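Local atomic coordinates of putative streptothricin acetyltransferase (Bacillus anthracis, PDB entry 3PP9), a protein that binds acetyl coenzyme A and probably transfers its acetyl group to streptothricin-type antibiotics, as a member of the GNAT acetyltransferase family. Residues A[91-103]-A[125-139]. Residues are numbered along the deposited sequence; the frame is centred on the assembly and turned at random. Where two conformers were deposited one is given.
With PO4 (phosphate ion), chain E.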
ATOM      1  N   ILE A  91      16.850  11.700   2.168  1.00 11.43           N
ATOM      2  CA  ILE A  91      15.816  10.759   2.538  1.00 11.92           C
ATOM      3  C   ILE A  91      14.499  11.541   2.646  1.00 12.72           C
ATOM      4  O   ILE A  91      14.472  12.656   3.201  1.00 12.99           O
ATOM      5  CB  ILE A  91      16.155   9.942   3.819  1.00 11.93           C
ATOM      6  CG1 ILE A  91      15.168   8.801   4.006  1.00 11.48           C
ATOM      7  CG2 ILE A  91      16.246  10.863   5.041  1.00 12.39           C
ATOM      8  CD1 ILE A  91      15.626   7.785   5.062  1.00 13.04           C
ATOM      9  N   VAL A  92      13.438  10.965   2.061  1.00 11.78           N
ATOM     10  CA  VAL A  92      12.102  11.557   2.004  1.00 12.62           C
ATOM     11  C   VAL A  92      11.189  10.717   2.896  1.00 12.26           C
ATOM     12  O   VAL A  92      11.039   9.513   2.696  1.00 12.76           O
ATOM     13  CB  VAL A  92      11.565  11.559   0.559  1.00 12.30           C
ATOM     14  CG1 VAL A  92      10.234  12.305   0.470  1.00 14.22           C
ATOM     15  CG2 VAL A  92      12.581  12.208  -0.431  1.00 14.73           C
ATOM     16  N   LEU A  93      10.557  11.361   3.869  1.00 12.10           N
ATOM     17  CA  LEU A  93       9.721  10.667   4.828  1.00 12.46           C
ATOM     18  C   LEU A  93       8.327  11.258   5.002  1.00 13.45           C
ATOM     19  O   LEU A  93       8.143  12.463   4.863  1.00 14.28           O
ATOM     20  CB  LEU A  93      10.395  10.837   6.204  1.00 13.31           C
ATOM     21  CG  LEU A  93      11.812  10.292   6.320  1.00 12.98           C
ATOM     22  CD1 LEU A  93      12.483  10.762   7.593  1.00 14.69           C
ATOM     23  CD2 LEU A  93      11.815   8.791   6.243  1.00 15.63           C
ATOM     24  N   LYS A  94       7.360  10.400   5.310  0.50 14.14           N
ATOM     25  CA  LYS A  94       6.001  10.850   5.605  0.50 15.23           C
ATOM     26  C   LYS A  94       5.497   9.976   6.745  0.50 15.62           C
ATOM     27  O   LYS A  94       6.133   8.976   7.109  0.50 15.11           O
ATOM     28  CB  LYS A  94       5.026  10.662   4.450  0.50 15.98           C
ATOM     29  CG  LYS A  94       4.648   9.239   4.183  0.50 18.43           C
ATOM     30  CD  LYS A  94       3.479   9.141   3.207  0.50 20.79           C
ATOM     31  CE  LYS A  94       3.091   7.686   2.969  0.50 21.95           C
ATOM     32  NZ  LYS A  94       1.952   7.558   2.012  0.50 25.09           N
ATOM     33  N   LYS A  95       4.404  10.400   7.367  1.00 16.69           N
ATOM     34  CA  LYS A  95       3.761   9.582   8.392  1.00 17.18           C
ATOM     35  C   LYS A  95       2.670   8.824   7.659  1.00 18.54           C
ATOM     36  O   LYS A  95       1.839   9.427   6.980  1.00 21.24           O
ATOM     37  CB  LYS A  95       3.182  10.440   9.503  1.00 18.26           C
ATOM     38  CG  LYS A  95       2.556   9.622  10.602  1.00 20.00           C
ATOM     39  CD  LYS A  95       2.002  10.551  11.651  1.00 23.33           C
ATOM     40  CE  LYS A  95       1.387   9.813  12.803  1.00 28.74           C
ATOM     41  NZ  LYS A  95       0.903  10.795  13.825  1.00 32.05           N
ATOM     42  N   ASN A  96       2.652   7.505   7.803  1.00 18.40           N
ATOM     43  CA  ASN A  96       1.680   6.655   7.118  1.00 20.24           C
ATOM     44  C   ASN A  96       0.389   6.456   7.916  1.00 21.68           C
ATOM     45  O   ASN A  96       0.328   6.764   9.100  1.00 21.78           O
ATOM     46  CB  ASN A  96       2.332   5.293   6.869  1.00 19.93           C
ATOM     47  CG  ASN A  96       1.658   4.509   5.778  1.00 23.13           C
ATOM     48  OD1 ASN A  96       1.126   5.092   4.836  1.00 26.31           O
ATOM     49  ND2 ASN A  96       1.721   3.187   5.860  1.00 25.91           N
ATOM     50  N   TRP A  97      -0.643   5.911   7.274  1.00 23.70           N
ATOM     51  CA  TRP A  97      -1.919   5.659   7.968  1.00 25.04           C
ATOM     52  C   TRP A  97      -1.807   4.740   9.193  1.00 25.31           C
ATOM     53  O   TRP A  97      -2.632   4.829  10.098  1.00 26.34           O
ATOM     54  CB  TRP A  97      -2.958   5.063   7.014  1.00 26.93           C
ATOM     55  CG  TRP A  97      -2.595   3.702   6.476  1.00 26.65           C
ATOM     56  CD1 TRP A  97      -1.926   3.433   5.323  1.00 28.63           C
ATOM     57  CD2 TRP A  97      -2.899   2.435   7.068  1.00 28.75           C
ATOM     58  NE1 TRP A  97      -1.783   2.074   5.161  1.00 27.11           N
ATOM     59  CE2 TRP A  97      -2.367   1.439   6.221  1.00 29.05           C
ATOM     60  CE3 TRP A  97      -3.553   2.044   8.238  1.00 30.93           C
ATOM     61  CZ2 TRP A  97      -2.480   0.081   6.505  1.00 29.05           C
ATOM     62  CZ3 TRP A  97      -3.661   0.699   8.521  1.00 32.27           C
ATOM     63  CH2 TRP A  97      -3.123  -0.268   7.660  1.00 31.66           C
ATOM     64  N   ASN A  98      -0.819   3.846   9.214  1.00 23.18           N
ATOM     65  CA  ASN A  98      -0.642   2.924  10.340  1.00 23.92           C
ATOM     66  C   ASN A  98       0.292   3.483  11.404  1.00 23.23           C
ATOM     67  O   ASN A  98       0.769   2.747  12.261  1.00 25.08           O
ATOM     68  CB  ASN A  98      -0.110   1.576   9.866  1.00 23.83           C
ATOM     69  CG  ASN A  98       1.324   1.644   9.433  1.00 22.66           C
ATOM     70  OD1 ASN A  98       1.827   2.715   9.088  1.00 20.08           O
ATOM     71  ND2 ASN A  98       2.000   0.490   9.420  1.00 23.28           N
ATOM     72  N   ASN A  99       0.550   4.786  11.332  1.00 23.24           N
ATOM     73  CA  ASN A  99       1.400   5.487  12.273  1.00 23.58           C
ATOM     74  C   ASN A  99       2.890   5.360  12.077  1.00 22.63           C
ATOM     75  O   ASN A  99       3.625   6.111  12.683  1.00 25.15           O
ATOM     76  CB  ASN A  99       0.998   5.227  13.731  1.00 25.57           C
ATOM     77  CG  ASN A  99      -0.365   5.807  14.066  1.00 30.29           C
ATOM     78  OD1 ASN A  99      -1.125   5.220  14.832  1.00 39.55           O
ATOM     79  ND2 ASN A  99      -0.686   6.957  13.475  1.00 32.03           N
ATOM     80  N   TYR A 100       3.360   4.472  11.203  1.00 19.97           N
ATOM     81  CA  TYR A 100       4.786   4.364  10.986  1.00 18.30           C
ATOM     82  C   TYR A 100       5.312   5.475  10.097  1.00 16.84           C
ATOM     83  O   TYR A 100       4.582   6.072   9.301  1.00 16.41           O
ATOM     84  CB  TYR A 100       5.126   3.035  10.263  1.00 18.77           C
ATOM     85  CG  TYR A 100       5.348   1.819  11.134  1.00 22.34           C
ATOM     86  CD1 TYR A 100       4.475   1.496  12.156  1.00 28.29           C
ATOM     87  CD2 TYR A 100       6.407   0.949  10.882  1.00 26.23           C
ATOM     88  CE1 TYR A 100       4.691   0.389  12.949  1.00 31.88           C
ATOM     89  CE2 TYR A 100       6.610  -0.185  11.678  1.00 28.57           C
ATOM     90  CZ  TYR A 100       5.742  -0.445  12.705  1.00 30.97           C
ATOM     91  OH  TYR A 100       5.873  -1.549  13.533  1.00 34.78           O
ATOM     92  N   ALA A 101       6.589   5.777  10.274  1.00 15.60           N
ATOM     93  CA  ALA A 101       7.274   6.681   9.372  1.00 14.69           C
ATOM     94  C   ALA A 101       7.424   5.820   8.112  1.00 15.51           C
ATOM     95  O   ALA A 101       7.662   4.613   8.212  1.00 16.80           O
ATOM     96  CB  ALA A 101       8.614   7.056   9.908  1.00 14.72           C
ATOM     97  N   TYR A 102       7.276   6.435   6.950  1.00 14.43           N
ATOM     98  CA  TYR A 102       7.360   5.745   5.663  1.00 13.36           C
ATOM     99  C   TYR A 102       8.422   6.430   4.809  1.00 13.26           C
ATOM    100  O   TYR A 102       8.378   7.642   4.584  1.00 13.44           O
ATOM    101  CB  TYR A 102       5.984   5.833   4.975  1.00 14.48           C
ATOM    102  CG  TYR A 102       5.851   5.059   3.696  1.00 14.88           C
ATOM    103  CD1 TYR A 102       6.271   5.600   2.488  1.00 18.68           C
ATOM    104  CD2 TYR A 102       5.267   3.806   3.688  1.00 19.71           C
ATOM    105  CE1 TYR A 102       6.136   4.899   1.302  1.00 19.21           C
ATOM    106  CE2 TYR A 102       5.157   3.087   2.499  1.00 21.15           C
ATOM    107  CZ  TYR A 102       5.593   3.643   1.322  1.00 22.68           C
ATOM    108  OH  TYR A 102       5.466   2.936   0.143  1.00 27.21           O
ATOM    109  N   ILE A 103       9.373   5.638   4.324  1.00 12.94           N
ATOM    110  CA  ILE A 103      10.430   6.173   3.479  1.00 12.63           C
ATOM    111  C   ILE A 103       9.954   6.144   2.035  1.00 13.88           C
ATOM    112  O   ILE A 103       9.836   5.085   1.429  1.00 14.93           O
ATOM    113  CB  ILE A 103      11.725   5.358   3.588  1.00 12.99           C
ATOM    114  CG1 ILE A 103      12.221   5.278   5.031  1.00 15.98           C
ATOM    115  CG2 ILE A 103      12.778   5.973   2.629  1.00 13.80           C
ATOM    116  CD1 ILE A 103      13.445   4.356   5.220  1.00 16.46           C
ATOM    117  N   ALA A 125      16.199   9.389  10.263  1.00 15.03           N
ATOM    118  CA  ALA A 125      14.802   9.074  10.038  1.00 14.33           C
ATOM    119  C   ALA A 125      14.222   8.431  11.283  1.00 14.97           C
ATOM    120  O   ALA A 125      13.081   8.712  11.637  1.00 15.75           O
ATOM    121  CB  ALA A 125      14.651   8.145   8.820  1.00 14.46           C
ATOM    122  N   LYS A 126      15.004   7.598  11.972  1.00 15.45           N
ATOM    123  CA  LYS A 126      14.526   6.978  13.197  1.00 17.62           C
ATOM    124  C   LYS A 126      14.286   8.045  14.249  1.00 17.92           C
ATOM    125  O   LYS A 126      13.310   7.965  14.975  1.00 19.37           O
ATOM    126  CB  LYS A 126      15.468   5.888  13.713  1.00 18.92           C
ATOM    127  CG  LYS A 126      15.581   4.714  12.786  1.00 22.72           C
ATOM    128  CD  LYS A 126      16.323   3.528  13.390  1.00 29.15           C
ATOM    129  CE  LYS A 126      17.745   3.814  13.805  1.00 33.46           C
ATOM    130  NZ  LYS A 126      18.374   2.560  14.350  1.00 36.12           N
ATOM    131  N   GLN A 127      15.180   9.028  14.356  0.50 17.82           N
ATOM    132  CA  GLN A 127      15.006  10.121  15.330  0.50 19.37           C
ATOM    133  C   GLN A 127      13.712  10.886  15.040  0.50 18.27           C
ATOM    134  O   GLN A 127      12.937  11.184  15.937  0.50 18.73           O
ATOM    135  CB  GLN A 127      16.188  11.101  15.286  0.50 20.78           C
ATOM    136  CG  GLN A 127      17.536  10.541  15.727  0.50 24.52           C
ATOM    137  CD  GLN A 127      17.670  10.409  17.223  0.50 29.57           C
ATOM    138  OE1 GLN A 127      18.721  10.010  17.728  0.50 35.76           O
ATOM    139  NE2 GLN A 127      16.616  10.767  17.953  0.50 31.75           N
ATOM    140  N   TRP A 128      13.482  11.200  13.768  1.00 16.64           N
ATOM    141  CA  TRP A 128      12.281  11.922  13.370  1.00 16.33           C
ATOM    142  C   TRP A 128      11.025  11.129  13.733  1.00 16.51           C
ATOM    143  O   TRP A 128      10.076  11.666  14.305  1.00 17.69           O
ATOM    144  CB  TRP A 128      12.322  12.202  11.868  1.00 16.40           C
ATOM    145  CG  TRP A 128      11.128  12.943  11.350  1.00 14.76           C
ATOM    146  CD1 TRP A 128      10.915  14.299  11.413  1.00 15.24           C
ATOM    147  CD2 TRP A 128      10.008  12.394  10.645  1.00 14.36           C
ATOM    148  NE1 TRP A 128       9.710  14.613  10.826  1.00 15.52           N
ATOM    149  CE2 TRP A 128       9.150  13.471  10.324  1.00 13.23           C
ATOM    150  CE3 TRP A 128       9.665  11.107  10.217  1.00 14.39           C
ATOM    151  CZ2 TRP A 128       7.965  13.288   9.614  1.00 14.43           C
ATOM    152  CZ3 TRP A 128       8.487  10.929   9.537  1.00 15.55           C
ATOM    153  CH2 TRP A 128       7.652  12.017   9.231  1.00 15.36           C
ATOM    154  N   ALA A 129      11.046   9.832  13.430  1.00 15.95           N
ATOM    155  CA  ALA A 129       9.927   8.966  13.743  1.00 17.12           C
ATOM    156  C   ALA A 129       9.655   8.991  15.233  1.00 18.47           C
ATOM    157  O   ALA A 129       8.520   9.173  15.673  1.00 18.76           O
ATOM    158  CB  ALA A 129      10.238   7.549  13.296  1.00 16.31           C
ATOM    159  N   LYS A 130      10.698   8.830  16.029  1.00 19.66           N
ATOM    160  CA  LYS A 130      10.496   8.826  17.488  1.00 21.80           C
ATOM    161  C   LYS A 130       9.976  10.169  18.020  1.00 23.02           C
ATOM    162  O   LYS A 130       9.097  10.207  18.906  1.00 23.76           O
ATOM    163  CB  LYS A 130      11.772   8.388  18.193  1.00 23.40           C
ATOM    164  CG  LYS A 130      12.152   6.953  17.871  1.00 25.26           C
ATOM    165  CD  LYS A 130      13.478   6.562  18.491  1.00 29.63           C
ATOM    166  CE  LYS A 130      13.905   5.163  18.079  1.00 32.02           C
ATOM    167  NZ  LYS A 130      15.212   4.740  18.691  1.00 35.24           N
ATOM    168  N   GLU A 131      10.503  11.267  17.481  1.00 22.79           N
ATOM    169  CA  GLU A 131      10.071  12.615  17.890  1.00 24.76           C
ATOM    170  C   GLU A 131       8.574  12.818  17.636  1.00 24.17           C
ATOM    171  O   GLU A 131       7.896  13.555  18.378  1.00 24.69           O
ATOM    172  CB  GLU A 131      10.901  13.686  17.180  1.00 25.94           C
ATOM    173  CG  GLU A 131      12.321  13.778  17.714  1.00 30.44           C
ATOM    174  CD  GLU A 131      13.217  14.745  16.957  1.00 35.89           C
ATOM    175  OE1 GLU A 131      12.806  15.261  15.889  1.00 40.63           O
ATOM    176  OE2 GLU A 131      14.357  14.962  17.433  1.00 41.40           O
ATOM    177  N   GLY A 132       8.059  12.136  16.616  1.00 22.20           N
ATOM    178  CA  GLY A 132       6.645  12.194  16.256  1.00 21.96           C
ATOM    179  C   GLY A 132       5.800  11.075  16.855  1.00 23.17           C
ATOM    180  O   GLY A 132       4.653  10.886  16.452  1.00 24.15           O
ATOM    181  N   ASN A 133       6.367  10.306  17.786  1.00 23.44           N
ATOM    182  CA  ASN A 133       5.638   9.227  18.448  1.00 25.09           C
ATOM    183  C   ASN A 133       5.191   8.104  17.516  1.00 24.40           C
ATOM    184  O   ASN A 133       4.161   7.439  17.729  1.00 26.37           O
ATOM    185  CB  ASN A 133       4.446   9.813  19.210  1.00 26.39           C
ATOM    186  CG  ASN A 133       4.880  10.795  20.279  1.00 31.72           C
ATOM    187  OD1 ASN A 133       5.825  10.542  21.027  1.00 37.90           O
ATOM    188  ND2 ASN A 133       4.159  11.901  20.386  1.00 36.55           N
HETATM  189  N   MSE A 134       5.995   7.905  16.483  1.00 21.67           N
HETATM  190  CA  MSE A 134       5.768   6.860  15.505  1.00 21.95           C
HETATM  191  C   MSE A 134       6.467   5.614  16.018  1.00 22.72           C
HETATM  192  O   MSE A 134       7.625   5.674  16.424  1.00 24.15           O
HETATM  193  CB  MSE A 134       6.308   7.316  14.166  1.00 20.20           C
HETATM  194  CG  MSE A 134       5.452   8.414  13.564  1.00 19.84           C
HETATM  195 SE   MSE A 134       6.217   9.197  11.946  1.00 19.44          SE
HETATM  196  CE  MSE A 134       6.844  10.890  12.754  1.00 18.75           C
ATOM    197  N   PRO A 135       5.783   4.469  15.970  1.00 24.33           N
ATOM    198  CA  PRO A 135       6.352   3.242  16.518  1.00 25.23           C
ATOM    199  C   PRO A 135       7.347   2.471  15.660  1.00 23.57           C
ATOM    200  O   PRO A 135       7.857   1.440  16.113  1.00 25.26           O
ATOM    201  CB  PRO A 135       5.105   2.400  16.803  1.00 26.30           C
ATOM    202  CG  PRO A 135       4.161   2.786  15.721  1.00 27.69           C
ATOM    203  CD  PRO A 135       4.395   4.274  15.518  1.00 26.06           C
ATOM    204  N   GLY A 136       7.642   2.949  14.455  1.00 20.92           N
ATOM    205  CA  GLY A 136       8.588   2.280  13.589  1.00 20.36           C
ATOM    206  C   GLY A 136       8.700   2.994  12.264  1.00 18.59           C
ATOM    207  O   GLY A 136       8.132   4.079  12.084  1.00 18.23           O
ATOM    208  N   ILE A 137       9.443   2.379  11.352  1.00 18.18           N
ATOM    209  CA  ILE A 137       9.651   2.922  10.022  1.00 18.28           C
ATOM    210  C   ILE A 137       9.427   1.787   9.038  1.00 16.42           C
ATOM    211  O   ILE A 137       9.724   0.633   9.330  1.00 17.44           O
ATOM    212  CB  ILE A 137      11.081   3.393   9.795  1.00 19.98           C
ATOM    213  CG1 ILE A 137      11.553   4.363  10.855  1.00 24.01           C
ATOM    214  CG2 ILE A 137      11.211   3.993   8.401  1.00 20.16           C
ATOM    215  CD1 ILE A 137      13.009   4.763  10.650  1.00 28.08           C
HETATM  216  N   MSE A 138       8.891   2.101   7.872  1.00 15.23           N
HETATM  217  CA  MSE A 138       8.648   1.082   6.846  1.00 15.09           C
HETATM  218  C   MSE A 138       8.864   1.657   5.474  1.00 14.94           C
HETATM  219  O   MSE A 138       8.977   2.873   5.306  1.00 13.88           O
HETATM  220  CB  MSE A 138       7.220   0.577   6.916  1.00 16.40           C
HETATM  221  CG  MSE A 138       6.227   1.689   6.704  1.00 16.32           C
HETATM  222 SE   MSE A 138       4.378   1.163   6.782  1.00 22.23          SE
HETATM  223  CE  MSE A 138       4.077   0.290   5.182  1.00 17.32           C
ATOM    224  N   LEU A 139       8.898   0.765   4.487  1.00 13.87           N
ATOM    225  CA  LEU A 139       9.079   1.185   3.105  1.00 14.25           C
ATOM    226  C   LEU A 139       8.771   0.030   2.176  1.00 13.63           C
ATOM    227  O   LEU A 139       8.514  -1.083   2.616  1.00 13.42           O
ATOM    228  CB  LEU A 139      10.507   1.712   2.882  1.00 14.50           C
ATOM    229  CG  LEU A 139      11.753   0.832   3.057  1.00 16.34           C
ATOM    230  CD1 LEU A 139      12.000   0.415   4.469  1.00 22.06           C
ATOM    231  CD2 LEU A 139      11.819  -0.366   2.096  1.00 17.52           C
TER
HETATM  232  P   PO4 E 186       0.807   0.985   2.654  1.00 46.79           P
HETATM  233  O1  PO4 E 186       1.254   2.305   2.069  1.00 49.79           O
HETATM  234  O2  PO4 E 186      -0.696   0.853   2.560  1.00 48.12           O
HETATM  235  O3  PO4 E 186       1.505  -0.120   1.906  1.00 48.87           O
HETATM  236  O4  PO4 E 186       1.198   0.957   4.111  1.00 48.30           O
HETATM  237  O   HOH W   1       3.291  12.326  14.526  1.00 25.63           O
HETATM  238  O   HOH W   2       2.277   9.656  15.845  1.00 38.28           O
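A101 and Y102 pair with I137 and M138 as neighbouring parallel strands. Three backbone hydrogen bonds join the two strands: A101 N to G136 O (2.9 Å), M138 N to A101 O (2.8 Å) and I103 N to M138 O.

The Y100 ring lies over the backbone of G136, whose CA makes a CH-pi contact 3.8 Å from the ring centroid. P135 CG touches the same ring at CE1.

On the helix side, A101 CB meets A129 CB and the SE of selenomethionine M134. W128 has its CG anti to the backbone N (chi1 180°), which places the indole against L93 and K94. L93 CB sits over a face of the six-membered ring of W128, and K94 O lies at the indole edge, in plane. L93 CD1 packs on A125 CB at 3.6 Å.

On the face with Y102, selenomethionine M138 lays CG against Y102 CD2. The bend at chi3 (-75°) goes with SE lying beside N98 and 3.5 Å from N96 ND2, oblique to the Y100 ring. N98 OD1 accepts from N96 ND2 and Y100 N on opposite faces of its plane, while N98 ND2 bonds V166 O of the second subunit. N96 ND2 and W97 NE1 also hold a phosphate.

Two waters link K95 NZ to G132 O. L139 touches acetyl coenzyme A.

The contact joins elements of the beta-alpha-beta unit 101-108, 117-131 and 136-142, with strand 86-95 beside 101-108 and strand 178-184 beside 136-142.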